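Local structure of cellulose biosynthesis protein BcsG (Salmonella typhimurium LT2, 5OLT) at residues N65-S70 against V264-G269; L69-V74 against I289-A294; T99-P104 against L281-S286; L217-G222 against I236-L241. The protein is required for cellulose biosynthesis, this chain being the zinc-binding extramembrane domain, of the alkaline phosphatase family, of a membrane protein. All blocks are in the same frame, centred on the assembly; numbering follows the deposited sequence. Where two conformers were deposited one is given.

Interaction 1: residues N65-S70 against V264-G269. With ZN (zinc ion), chain B.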
loop_
_atom_site.group_PDB
_atom_site.type_symbol
_atom_site.label_atom_id
_atom_site.label_comp_id
_atom_site.label_asym_id
_atom_site.label_seq_id
_atom_site.Cartn_x
_atom_site.Cartn_y
_atom_site.Cartn_z
ATOM N N ASN A 65 2.772 -3.036 5.787
ATOM C CA ASN A 65 2.933 -3.461 4.408
ATOM C C ASN A 65 3.077 -4.982 4.401
ATOM O O ASN A 65 4.041 -5.525 4.933
ATOM C CB ASN A 65 4.177 -2.732 3.855
ATOM C CG ASN A 65 4.443 -3.013 2.405
ATOM O OD1 ASN A 65 3.530 -2.975 1.543
ATOM N ND2 ASN A 65 5.702 -3.259 2.099
ATOM N N ILE A 66 2.066 -5.657 3.860
ATOM C CA ILE A 66 1.924 -7.108 4.034
ATOM C C ILE A 66 2.225 -7.844 2.748
ATOM O O ILE A 66 1.571 -7.611 1.727
ATOM C CB ILE A 66 0.488 -7.463 4.490
ATOM C CG1 ILE A 66 0.147 -6.746 5.812
ATOM C CG2 ILE A 66 0.301 -8.991 4.600
ATOM C CD1 ILE A 66 -1.317 -6.836 6.201
ATOM N N CYS A 67 3.204 -8.747 2.801
ATOM C CA CYS A 67 3.524 -9.580 1.636
ATOM C C CYS A 67 2.388 -10.577 1.365
ATOM O O CYS A 67 1.836 -11.149 2.303
ATOM C CB CYS A 67 4.856 -10.313 1.912
ATOM S SG CYS A 67 5.463 -11.381 0.560
ATOM N N SER A 68 2.083 -10.806 0.077
ATOM C CA SER A 68 1.292 -11.983 -0.323
ATOM C C SER A 68 -0.151 -11.976 0.206
ATOM O O SER A 68 -0.619 -12.984 0.754
ATOM C CB SER A 68 2.018 -13.293 0.046
ATOM O OG SER A 68 3.276 -13.351 -0.617
ATOM N N LEU A 69 -0.860 -10.865 -0.034
ATOM C CA LEU A 69 -2.245 -10.694 0.395
ATOM C C LEU A 69 -2.969 -9.861 -0.657
ATOM O O LEU A 69 -2.768 -8.641 -0.725
ATOM C CB LEU A 69 -2.281 -10.006 1.775
ATOM C CG LEU A 69 -3.713 -9.714 2.281
ATOM C CD1 LEU A 69 -4.490 -10.998 2.447
ATOM C CD2 LEU A 69 -3.594 -8.972 3.619
ATOM N N SER A 70 -3.845 -10.504 -1.424
ATOM C CA SER A 70 -4.766 -9.793 -2.346
ATOM C C SER A 70 -6.214 -10.101 -1.993
ATOM O O SER A 70 -6.497 -11.028 -1.222
ATOM C CB SER A 70 -4.502 -10.224 -3.790
ATOM O OG SER A 70 -4.893 -11.592 -3.947
ATOM N N VAL A 264 -1.485 -1.780 3.755
ATOM C CA VAL A 264 -1.397 -1.823 2.283
ATOM C C VAL A 264 -0.517 -2.996 1.891
ATOM O O VAL A 264 0.702 -3.013 2.158
ATOM C CB VAL A 264 -0.886 -0.489 1.710
ATOM C CG1 VAL A 264 0.343 -0.013 2.469
ATOM C CG2 VAL A 264 -0.675 -0.511 0.189
ATOM N N PRO A 265 -1.140 -4.024 1.351
ATOM C CA PRO A 265 -0.344 -5.197 0.926
ATOM C C PRO A 265 0.565 -4.867 -0.246
ATOM O O PRO A 265 0.301 -3.953 -1.027
ATOM C CB PRO A 265 -1.389 -6.216 0.502
ATOM C CG PRO A 265 -2.634 -5.770 1.225
ATOM C CD PRO A 265 -2.588 -4.271 1.219
ATOM N N GLU A 266 1.650 -5.630 -0.328
ATOM C CA GLU A 266 2.600 -5.469 -1.443
ATOM C C GLU A 266 2.041 -5.983 -2.757
ATOM O O GLU A 266 2.311 -5.410 -3.822
ATOM C CB GLU A 266 3.820 -6.355 -1.194
ATOM C CG GLU A 266 4.680 -6.095 0.036
ATOM C CD GLU A 266 5.691 -7.213 0.187
ATOM O OE1 GLU A 266 5.708 -8.096 -0.706
ATOM O OE2 GLU A 266 6.439 -7.224 1.175
ATOM N N HIS A 267 1.352 -7.132 -2.694
ATOM C CA HIS A 267 0.921 -7.927 -3.874
ATOM C C HIS A 267 0.322 -9.189 -3.295
ATOM O O HIS A 267 0.583 -9.529 -2.115
ATOM C CB HIS A 267 2.152 -8.343 -4.775
ATOM C CG HIS A 267 3.170 -9.169 -4.037
ATOM N ND1 HIS A 267 2.994 -10.518 -3.794
ATOM C CD2 HIS A 267 4.317 -8.813 -3.407
ATOM C CE1 HIS A 267 3.982 -10.954 -3.017
ATOM N NE2 HIS A 267 4.812 -9.946 -2.786
ATOM N N GLY A 268 -0.426 -9.901 -4.122
ATOM C CA GLY A 268 -1.020 -11.147 -3.686
ATOM C C GLY A 268 -0.083 -12.331 -3.631
ATOM O O GLY A 268 1.010 -12.323 -4.195
ATOM N N GLY A 269 -0.548 -13.389 -2.972
ATOM C CA GLY A 269 0.228 -14.643 -2.869
ATOM C C GLY A 269 -0.065 -15.654 -3.950
ATOM O O GLY A 269 0.507 -16.731 -3.957
HETATM ZN ZN ZN B . 6.053 -9.937 -1.104
HETATM O O HOH W 1 7.138 -11.989 -2.030
#

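Interaction 2: residues L69-V74 against I289-A294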
loop_
_atom_site.group_PDB
_atom_site.type_symbol
_atom_site.label_atom_id
_atom_site.label_comp_id
_atom_site.label_asym_id
_atom_site.label_seq_id
_atom_site.Cartn_x
_atom_site.Cartn_y
_atom_site.Cartn_z
ATOM N N LEU A 69 -0.860 -10.865 -0.034
ATOM C CA LEU A 69 -2.245 -10.694 0.395
ATOM C C LEU A 69 -2.969 -9.861 -0.657
ATOM O O LEU A 69 -2.768 -8.641 -0.725
ATOM C CB LEU A 69 -2.281 -10.006 1.775
ATOM C CG LEU A 69 -3.713 -9.714 2.281
ATOM C CD1 LEU A 69 -4.490 -10.998 2.447
ATOM C CD2 LEU A 69 -3.594 -8.972 3.619
ATOM N N SER A 70 -3.845 -10.504 -1.424
ATOM C CA SER A 70 -4.766 -9.793 -2.346
ATOM C C SER A 70 -6.214 -10.101 -1.993
ATOM O O SER A 70 -6.497 -11.028 -1.222
ATOM C CB SER A 70 -4.502 -10.224 -3.790
ATOM O OG SER A 70 -4.893 -11.592 -3.947
ATOM N N TRP A 71 -7.140 -9.347 -2.579
ATOM C CA TRP A 71 -8.547 -9.696 -2.389
ATOM C C TRP A 71 -8.852 -11.099 -2.859
ATOM O O TRP A 71 -9.644 -11.788 -2.203
ATOM C CB TRP A 71 -9.482 -8.715 -3.081
ATOM C CG TRP A 71 -9.664 -7.409 -2.344
ATOM C CD1 TRP A 71 -9.381 -6.138 -2.827
ATOM C CD2 TRP A 71 -10.260 -7.197 -1.045
ATOM N NE1 TRP A 71 -9.736 -5.171 -1.914
ATOM C CE2 TRP A 71 -10.262 -5.783 -0.799
ATOM C CE3 TRP A 71 -10.759 -8.059 -0.052
ATOM C CZ2 TRP A 71 -10.775 -5.223 0.397
ATOM C CZ3 TRP A 71 -11.215 -7.505 1.153
ATOM C CH2 TRP A 71 -11.225 -6.100 1.364
ATOM N N SER A 72 -8.260 -11.538 -3.988
ATOM C CA SER A 72 -8.459 -12.885 -4.464
ATOM C C SER A 72 -8.022 -13.920 -3.409
ATOM O O SER A 72 -8.674 -14.951 -3.224
ATOM C CB SER A 72 -7.669 -13.076 -5.743
ATOM O OG SER A 72 -7.856 -14.371 -6.232
ATOM N N ASP A 73 -6.903 -13.650 -2.734
ATOM C CA ASP A 73 -6.448 -14.566 -1.699
ATOM C C ASP A 73 -7.432 -14.605 -0.526
ATOM O O ASP A 73 -7.705 -15.685 -0.005
ATOM C CB ASP A 73 -5.096 -14.154 -1.126
ATOM C CG ASP A 73 -3.963 -14.070 -2.149
ATOM O OD1 ASP A 73 -3.972 -14.797 -3.175
ATOM O OD2 ASP A 73 -3.026 -13.277 -1.856
ATOM N N VAL A 74 -7.952 -13.434 -0.141
ATOM C CA VAL A 74 -8.916 -13.366 0.977
ATOM C C VAL A 74 -10.164 -14.199 0.613
ATOM O O VAL A 74 -10.661 -14.991 1.442
ATOM C CB VAL A 74 -9.285 -11.931 1.331
ATOM C CG1 VAL A 74 -10.337 -11.912 2.446
ATOM C CG2 VAL A 74 -8.052 -11.154 1.755
ATOM N N ILE A 289 -3.668 -10.823 -8.787
ATOM C CA ILE A 289 -2.523 -10.724 -7.873
ATOM C C ILE A 289 -2.376 -9.293 -7.334
ATOM O O ILE A 289 -1.943 -9.095 -6.207
ATOM C CB ILE A 289 -1.231 -11.209 -8.579
ATOM C CG1 ILE A 289 -1.366 -12.739 -8.790
ATOM C CG2 ILE A 289 0.003 -10.914 -7.751
ATOM C CD1 ILE A 289 -0.361 -13.326 -9.780
ATOM N N THR A 290 -2.713 -8.284 -8.127
ATOM C CA THR A 290 -2.384 -6.916 -7.749
ATOM C C THR A 290 -3.564 -6.119 -7.155
ATOM O O THR A 290 -3.322 -5.032 -6.647
ATOM C CB THR A 290 -1.822 -6.127 -8.940
ATOM O OG1 THR A 290 -2.862 -6.048 -9.942
ATOM C CG2 THR A 290 -0.586 -6.847 -9.495
ATOM N N ASN A 291 -4.787 -6.655 -7.169
ATOM C CA ASN A 291 -5.903 -5.923 -6.522
ATOM C C ASN A 291 -5.914 -6.310 -5.029
ATOM O O ASN A 291 -6.303 -7.429 -4.683
ATOM C CB ASN A 291 -7.204 -6.302 -7.192
ATOM C CG ASN A 291 -8.374 -5.625 -6.538
ATOM O OD1 ASN A 291 -8.221 -4.539 -5.981
ATOM N ND2 ASN A 291 -9.543 -6.292 -6.553
ATOM N N VAL A 292 -5.422 -5.402 -4.172
ATOM C CA VAL A 292 -5.125 -5.727 -2.780
ATOM C C VAL A 292 -5.981 -4.933 -1.805
ATOM O O VAL A 292 -6.369 -3.799 -2.103
ATOM C CB VAL A 292 -3.620 -5.513 -2.475
ATOM C CG1 VAL A 292 -2.734 -6.399 -3.362
ATOM C CG2 VAL A 292 -3.184 -4.039 -2.605
ATOM N N PRO A 293 -6.251 -5.517 -0.614
ATOM C CA PRO A 293 -7.072 -4.806 0.387
ATOM C C PRO A 293 -6.300 -3.783 1.180
ATOM O O PRO A 293 -5.634 -4.113 2.163
ATOM C CB PRO A 293 -7.550 -5.947 1.304
ATOM C CG PRO A 293 -6.465 -6.994 1.228
ATOM C CD PRO A 293 -6.030 -6.947 -0.251
ATOM N N ALA A 294 -6.411 -2.529 0.788
ATOM C CA ALA A 294 -5.779 -1.459 1.520
ATOM C C ALA A 294 -6.819 -0.757 2.385
ATOM O O ALA A 294 -7.969 -0.539 1.967
ATOM C CB ALA A 294 -5.156 -0.483 0.536
HETATM O O HOH W 2 -8.505 -3.169 -3.539
HETATM O O HOH W 3 -7.238 -9.661 -5.930
#

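Interaction 3: residues T99-P104 against L281-S286. With ZN (zinc ion), chain B; CIT (citric acid), chain D.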
loop_
_atom_site.group_PDB
_atom_site.type_symbol
_atom_site.label_atom_id
_atom_site.label_comp_id
_atom_site.label_asym_id
_atom_site.label_seq_id
_atom_site.Cartn_x
_atom_site.Cartn_y
_atom_site.Cartn_z
ATOM N N THR A 99 2.569 -4.159 -9.048
ATOM C CA THR A 99 3.643 -5.152 -9.250
ATOM C C THR A 99 3.294 -6.396 -8.501
ATOM O O THR A 99 2.377 -6.381 -7.637
ATOM C CB THR A 99 4.991 -4.581 -8.742
ATOM O OG1 THR A 99 6.030 -5.536 -8.992
ATOM C CG2 THR A 99 4.933 -4.255 -7.249
ATOM N N SER A 100 3.974 -7.496 -8.831
ATOM C CA SER A 100 3.748 -8.724 -8.083
ATOM C C SER A 100 4.973 -9.206 -7.314
ATOM O O SER A 100 4.929 -10.337 -6.799
ATOM C CB SER A 100 3.174 -9.808 -8.959
ATOM O OG SER A 100 4.002 -10.082 -10.076
ATOM N N TYR A 101 6.008 -8.357 -7.190
ATOM C CA TYR A 101 7.211 -8.714 -6.424
ATOM C C TYR A 101 7.396 -7.793 -5.239
ATOM O O TYR A 101 6.997 -6.626 -5.283
ATOM C CB TYR A 101 8.453 -8.645 -7.323
ATOM C CG TYR A 101 8.514 -9.687 -8.445
ATOM C CD1 TYR A 101 8.031 -10.986 -8.277
ATOM C CD2 TYR A 101 9.150 -9.370 -9.633
ATOM C CE1 TYR A 101 8.134 -11.939 -9.305
ATOM C CE2 TYR A 101 9.303 -10.310 -10.648
ATOM C CZ TYR A 101 8.786 -11.585 -10.481
ATOM O OH TYR A 101 8.954 -12.490 -11.537
ATOM N N SER A 102 8.028 -8.318 -4.179
ATOM C CA SER A 102 8.100 -7.594 -2.919
ATOM C C SER A 102 8.949 -6.334 -2.966
ATOM O O SER A 102 8.521 -5.278 -2.475
ATOM C CB SER A 102 8.688 -8.503 -1.836
ATOM O OG SER A 102 7.943 -9.708 -1.710
ATOM N N GLY A 103 10.150 -6.428 -3.560
ATOM C CA GLY A 103 11.044 -5.265 -3.589
ATOM C C GLY A 103 10.433 -4.080 -4.303
ATOM O O GLY A 103 10.323 -2.991 -3.734
ATOM N N PRO A 104 9.965 -4.293 -5.538
ATOM C CA PRO A 104 9.353 -3.173 -6.253
ATOM C C PRO A 104 8.098 -2.662 -5.546
ATOM O O PRO A 104 7.841 -1.456 -5.598
ATOM C CB PRO A 104 8.993 -3.764 -7.609
ATOM C CG PRO A 104 9.701 -5.039 -7.713
ATOM C CD PRO A 104 10.220 -5.470 -6.395
ATOM N N LEU A 281 2.556 -19.126 -8.410
ATOM C CA LEU A 281 3.408 -18.416 -9.392
ATOM C C LEU A 281 2.831 -17.038 -9.639
ATOM O O LEU A 281 1.638 -16.879 -9.882
ATOM C CB LEU A 281 3.525 -19.178 -10.704
ATOM C CG LEU A 281 4.873 -19.867 -10.873
ATOM C CD1 LEU A 281 5.179 -20.841 -9.739
ATOM C CD2 LEU A 281 4.973 -20.540 -12.207
ATOM N N ARG A 282 3.715 -16.043 -9.657
ATOM C CA ARG A 282 3.256 -14.628 -9.760
ATOM C C ARG A 282 4.261 -13.795 -10.564
ATOM O O ARG A 282 4.488 -12.637 -10.290
ATOM C CB ARG A 282 2.927 -14.054 -8.362
ATOM C CG ARG A 282 4.039 -14.230 -7.355
ATOM C CD ARG A 282 3.646 -13.545 -6.057
ATOM N NE ARG A 282 4.514 -14.001 -4.973
ATOM C CZ ARG A 282 5.673 -13.460 -4.616
ATOM N NH1 ARG A 282 6.167 -12.373 -5.210
ATOM N NH2 ARG A 282 6.383 -14.056 -3.639
ATOM N N ASP A 283 4.852 -14.394 -11.602
ATOM C CA ASP A 283 5.795 -13.625 -12.431
ATOM C C ASP A 283 5.115 -12.628 -13.346
ATOM O O ASP A 283 5.758 -11.671 -13.797
ATOM C CB ASP A 283 6.713 -14.580 -13.210
ATOM C CG ASP A 283 7.511 -15.441 -12.243
ATOM O OD1 ASP A 283 8.196 -14.877 -11.326
ATOM O OD2 ASP A 283 7.352 -16.654 -12.306
ATOM N N ILE A 284 3.841 -12.860 -13.643
ATOM C CA ILE A 284 3.035 -11.887 -14.380
ATOM C C ILE A 284 2.104 -11.209 -13.381
ATOM O O ILE A 284 1.380 -11.884 -12.653
ATOM C CB ILE A 284 2.248 -12.548 -15.521
ATOM C CG1 ILE A 284 3.217 -13.262 -16.518
ATOM C CG2 ILE A 284 1.371 -11.527 -16.233
ATOM C CD1 ILE A 284 4.221 -12.328 -17.190
ATOM N N PRO A 285 2.136 -9.865 -13.307
ATOM C CA PRO A 285 1.344 -9.163 -12.259
ATOM C C PRO A 285 -0.112 -8.994 -12.705
ATOM O O PRO A 285 -0.551 -7.921 -13.155
ATOM C CB PRO A 285 2.095 -7.849 -12.096
ATOM C CG PRO A 285 2.618 -7.578 -13.492
ATOM C CD PRO A 285 3.012 -8.935 -14.055
ATOM N N SER A 286 -0.835 -10.111 -12.649
ATOM C CA SER A 286 -2.223 -10.148 -13.076
ATOM C C SER A 286 -3.131 -9.319 -12.177
ATOM O O SER A 286 -2.775 -9.035 -11.031
ATOM C CB SER A 286 -2.689 -11.601 -13.054
ATOM O OG SER A 286 -2.809 -12.004 -11.699
HETATM ZN ZN ZN B . 6.053 -9.937 -1.104
HETATM C C1 CIT D . 11.478 -9.592 -5.487
HETATM O O1 CIT D . 11.175 -9.007 -4.441
HETATM O O2 CIT D . 12.093 -8.966 -6.383
HETATM C C2 CIT D . 11.119 -11.057 -5.746
HETATM C C3 CIT D . 10.761 -11.962 -4.546
HETATM O O7 CIT D . 11.821 -12.110 -3.590
HETATM C C4 CIT D . 10.460 -13.370 -5.104
HETATM C C5 CIT D . 10.121 -14.430 -4.064
HETATM O O3 CIT D . 9.331 -14.144 -3.147
HETATM O O4 CIT D . 10.586 -15.594 -4.158
HETATM C C6 CIT D . 9.595 -11.420 -3.764
HETATM O O5 CIT D . 9.669 -11.257 -2.489
HETATM O O6 CIT D . 8.566 -11.153 -4.405
HETATM O O HOH W 1 7.138 -11.989 -2.030
#

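Interaction 4: residues L217-G222 against I236-L241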
loop_
_atom_site.group_PDB
_atom_site.type_symbol
_atom_site.label_atom_id
_atom_site.label_comp_id
_atom_site.label_asym_id
_atom_site.label_seq_id
_atom_site.Cartn_x
_atom_site.Cartn_y
_atom_site.Cartn_z
ATOM N N LEU A 217 6.019 -10.574 6.619
ATOM C CA LEU A 217 6.210 -11.728 5.755
ATOM C C LEU A 217 5.416 -13.032 6.070
ATOM O O LEU A 217 5.632 -14.026 5.375
ATOM C CB LEU A 217 7.735 -12.079 5.856
ATOM C CG LEU A 217 8.374 -12.766 4.670
ATOM C CD1 LEU A 217 8.343 -11.840 3.451
ATOM C CD2 LEU A 217 9.808 -13.170 5.002
ATOM N N PRO A 218 4.497 -13.064 7.074
ATOM C CA PRO A 218 3.998 -14.405 7.426
ATOM C C PRO A 218 3.221 -15.123 6.325
ATOM O O PRO A 218 3.168 -16.358 6.339
ATOM C CB PRO A 218 3.106 -14.137 8.635
ATOM C CG PRO A 218 2.607 -12.753 8.418
ATOM C CD PRO A 218 3.817 -12.019 7.868
ATOM N N LEU A 219 2.622 -14.374 5.393
ATOM C CA LEU A 219 1.790 -15.001 4.365
ATOM C C LEU A 219 2.612 -15.450 3.163
ATOM O O LEU A 219 2.066 -16.032 2.242
ATOM C CB LEU A 219 0.671 -14.049 3.928
ATOM C CG LEU A 219 -0.176 -13.544 5.094
ATOM C CD1 LEU A 219 -1.305 -12.684 4.509
ATOM C CD2 LEU A 219 -0.722 -14.652 6.001
ATOM N N HIS A 220 3.935 -15.200 3.164
ATOM C CA HIS A 220 4.751 -15.656 2.034
ATOM C C HIS A 220 4.746 -17.176 1.913
ATOM O O HIS A 220 4.746 -17.889 2.904
ATOM C CB HIS A 220 6.181 -15.164 2.201
ATOM C CG HIS A 220 7.030 -15.308 0.954
ATOM N ND1 HIS A 220 7.458 -16.533 0.452
ATOM C CD2 HIS A 220 7.527 -14.374 0.120
ATOM C CE1 HIS A 220 8.216 -16.331 -0.611
ATOM N NE2 HIS A 220 8.281 -15.028 -0.828
ATOM N N ASP A 221 4.741 -17.671 0.672
ATOM C CA ASP A 221 4.811 -19.104 0.423
ATOM C C ASP A 221 6.038 -19.743 1.128
ATOM O O ASP A 221 7.097 -19.119 1.268
ATOM C CB ASP A 221 4.861 -19.368 -1.090
ATOM C CG ASP A 221 4.350 -20.754 -1.453
ATOM O OD1 ASP A 221 3.901 -21.537 -0.547
ATOM O OD2 ASP A 221 4.403 -21.051 -2.666
ATOM N N GLY A 222 5.861 -20.971 1.591
ATOM C CA GLY A 222 6.977 -21.722 2.146
ATOM C C GLY A 222 7.209 -21.561 3.632
ATOM O O GLY A 222 8.091 -22.200 4.175
ATOM N N ILE A 236 -4.807 -20.495 7.709
ATOM C CA ILE A 236 -4.424 -20.475 9.117
ATOM C C ILE A 236 -3.519 -19.286 9.423
ATOM O O ILE A 236 -3.756 -18.552 10.398
ATOM C CB ILE A 236 -3.714 -21.798 9.503
ATOM C CG1 ILE A 236 -4.696 -22.978 9.429
ATOM C CG2 ILE A 236 -3.025 -21.706 10.884
ATOM C CD1 ILE A 236 -5.797 -22.984 10.508
ATOM N N ARG A 237 -2.537 -19.051 8.547
ATOM C CA ARG A 237 -1.645 -17.913 8.746
ATOM C C ARG A 237 -2.366 -16.588 8.616
ATOM O O ARG A 237 -2.064 -15.625 9.342
ATOM C CB ARG A 237 -0.451 -18.006 7.808
ATOM C CG ARG A 237 0.500 -19.143 8.205
ATOM C CD ARG A 237 1.632 -19.209 7.214
ATOM N NE ARG A 237 1.175 -19.823 5.973
ATOM C CZ ARG A 237 1.636 -19.529 4.759
ATOM N NH1 ARG A 237 2.450 -18.479 4.583
ATOM N NH2 ARG A 237 1.200 -20.213 3.706
ATOM N N ALA A 238 -3.289 -16.514 7.654
ATOM C CA ALA A 238 -4.013 -15.243 7.430
ATOM C C ALA A 238 -4.966 -14.978 8.586
ATOM O O ALA A 238 -5.013 -13.851 9.085
ATOM C CB ALA A 238 -4.731 -15.275 6.092
ATOM N N GLN A 239 -5.704 -16.006 9.055
ATOM C CA GLN A 239 -6.527 -15.832 10.243
ATOM C C GLN A 239 -5.689 -15.365 11.439
ATOM O O GLN A 239 -6.120 -14.463 12.178
ATOM C CB GLN A 239 -7.225 -17.163 10.553
ATOM C CG GLN A 239 -8.059 -17.117 11.832
ATOM C CD GLN A 239 -9.377 -16.368 11.695
ATOM O OE1 GLN A 239 -10.004 -16.356 10.604
ATOM N NE2 GLN A 239 -9.845 -15.779 12.811
ATOM N N LYS A 240 -4.524 -15.991 11.655
ATOM C CA LYS A 240 -3.657 -15.620 12.764
ATOM C C LYS A 240 -3.236 -14.168 12.648
ATOM O O LYS A 240 -3.302 -13.412 13.619
ATOM C CB LYS A 240 -2.427 -16.538 12.777
ATOM C CG LYS A 240 -1.356 -16.180 13.807
ATOM C CD LYS A 240 -0.281 -17.254 13.790
ATOM C CE LYS A 240 0.857 -17.008 14.773
ATOM N NZ LYS A 240 0.620 -17.611 16.088
ATOM N N LEU A 241 -2.818 -13.759 11.444
ATOM C CA LEU A 241 -2.413 -12.368 11.229
ATOM C C LEU A 241 -3.573 -11.404 11.481
ATOM O O LEU A 241 -3.402 -10.385 12.156
ATOM C CB LEU A 241 -1.897 -12.185 9.791
ATOM C CG LEU A 241 -1.562 -10.728 9.411
ATOM C CD1 LEU A 241 -0.487 -10.108 10.320
ATOM C CD2 LEU A 241 -1.149 -10.666 7.951
HETATM O O HOH W 4 1.663 -18.794 1.127
#

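Interaction 1: residues N65-S70 against V264-G269
Zinc is gripped from both segments: Glu266 OE1 lies 1.9 Å from the zinc ion, His267 NE2 2.1 Å from it, and Cys67 SG 2.3 Å from it. Ser102 and a more distant water complete the shell. Cys67 SG stands anti to its own backbone N (chi1 -179°), which brings the sulfur toward the metal and sets it oblique to the imidazole ring. The Glu266 chain runs out extended beyond CG, so that OE1 reaches the zinc while OE2 passes close to Cys67 CB and is held by Asn215. His267 is fixed from behind: its ND1 donates to Gly268 O at 2.7 Å, with the acceptor in the ring plane, and this sets the rotation of the imidazole and leaves NE2 for the zinc. The ligands sit just past the carboxyl ends of the neighbouring parallel strands 60-66 and 259-265 in the central sheet, the place where enzymes of the alkaline phosphatase family carry their metal site. Backbone bonds tie the two loops together there. Glu266 N reaches Ile66 O at 2.9 Å, and Leu69 N reaches His267 O at 2.9 Å. Away from the metal, Leu69 CB lies 4.1 Å from Pro265 CB, the two side chains crossing at a slant; Leu69 O, turned to the proline ring, is buried with no polar partner. Gly268 and Gly269 let the second loop pass close against Ser70 CB and Ser68 CB.

Interaction 2: residues L69-V74 against I289-A294
A capping box opens helix 71-76 where it meets the start of strand 291-299, and Trp71, the first residue of the helix, carries much of the contact together with Pro293. Its indole lies over the ring of Pro293: Pro293 CB sits 3.5 Å from the centroid of the six-membered ring of Trp71, 15° off the ring normal, a CH-pi contact displaced toward the rim. The indole CG stands anti to the carbonyl carbon of Trp71 (chi1 -78°), which swings the ring out along the strand. From the backbone of the same residue, Trp71 N donates to Asn291 O at 3.0 Å. In the capping box, Asp73 N donates to Ser70 OG at 3.1 Å and Ser70 N returns a bond to Asp73 OD2, which it meets from above the carboxylate plane; Asp73 OD2 is also held by Gly269 N. The helix begins beside the central sheet, directly after the loop that follows strand 60-66. Two waters add to the polar joint. One accepts from Ser72 N and donates to Asn291 O at 2.7 Å, giving that carbonyl a second donor, while the other lies in the indole plane and accepts a weak bond from Trp71 NE1. Farther in, Pro293 CG rests 4.0 Å from Leu69 CG, and Val292 CG1 comes up against Leu69 O. Trp85 and Lys93 of strand 90-96 also touch the indole.

Interaction 3: residues T99-P104 against L281-S286
Tyr101 OH donates to Asp283 OD1 at 2.5 Å, using the anti lone pair of the carboxylate; ring and carboxylate planes stand 63° apart, with OD1 at the ring edge. Ser100 OG gives a second short bond, 2.6 Å to Arg282 O. Asn357 of strand 355-357 bonds both this hydroxyl and Asp283 O, linking both segments to that strand. Arg282 NH1 splits its two hydrogens: one goes to Ser100 O at 2.9 Å, in the carbonyl plane and close to the guanidinium plane, the other runs almost straight (174°) to citrate O6. The Arg282 chain is extended from CG to NE, and this carries the guanidinium from the surface loop across to the zinc pocket. Citrate, probably from the crystallisation liquor, sits in this pocket at the start of helix 102-110. Ser102 N donates to citrate O6, and Gly103 N to citrate O1, so the first backbone N-H groups of the helix face the anion. Ser102 OG binds the zinc ion at 2.0 Å, a position resembling that of the metal-bound nucleophile in the alkaline phosphatase family, and the arrangement is consistent with a site for a substrate anion. Outward from the polar centre, Arg282 NH1 lies at the edge of the Tyr101 ring, the planes 72° apart. Pro285, centre of an inverse gamma turn, sets CB 3.6 Å from Ser100 OG.

Interaction 4: residues L217-G222 against I236-L241
Hydrogen bonds gather on one nitrogen, Arg237 NH1, which donates to two backbone carbonyls of the segment 217-222. Arg237 NH1 meets Pro218 O at 2.8 Å in the carbonyl plane and on a lone pair, with the oxygen also near the guanidinium plane. The bond from Arg237 NH1 to His220 O, 2.9 Å, is more bent (133°): the donor stands well above that carbonyl plane. The Arg237 chain leaves the helix with CG anti to the carbonyl carbon and then turns at chi3 (-76°), which brings NH1 to the loop carbonyls. A bridging water accepts from Arg237 NH2 at 3.0 Å and donates to Leu219 O, so three successive carbonyls, those of Pro218, Leu219 and His220, are served by one side chain. Weak bonds from Arg237 NE and NH2 to Asp233 O and Ala232 O further steady it. The carbonyls belong to a type I beta turn from Leu217 to His220, closed by His220 N to Leu217 O, in the loop that follows strand 210-216 and leads to helix 234-255. At the end of this turn the His220 side chain leaves the backbone pointing away from the helix; its ND1 donates to Asp221 O at 2.7 Å, straight and in the ring plane, while NE2 turns to the citrate in the zinc pocket. Apolar contacts make up the rest. Leu219 CD1 lies 4.0 Å from Leu241 CD2, the side chains crossing near a right angle, and Leu219 CD2 lies over the helix backbone at Ala238, 3.6 Å from its N. Pro218 CG rests against the same Leu241 methyl, CD2.

How the interactions relate
Interactions 1 and 2 are buried and share Leu69 and Ser70; they meet adjacent strands of the central sheet, 259-265 and 291-299, and are joined where Gly268 N probably bonds Ile289 O and Gly269 N Asp73 OD2. Interaction 3 is only partly buried, beside the citrate pocket, and adds Ser102 to the zinc ligands of interaction 1, with a water common to both. Interaction 4, also buried, lies farther from the chain centre; His220 and Leu219 pack against Cys67 and Ser68. Metal and backbone bonds dominate interaction 1, a CH-pi contact and helix capping interaction 2, charged and hydroxyl groups interaction 3, and an arginine on carbonyls interaction 4.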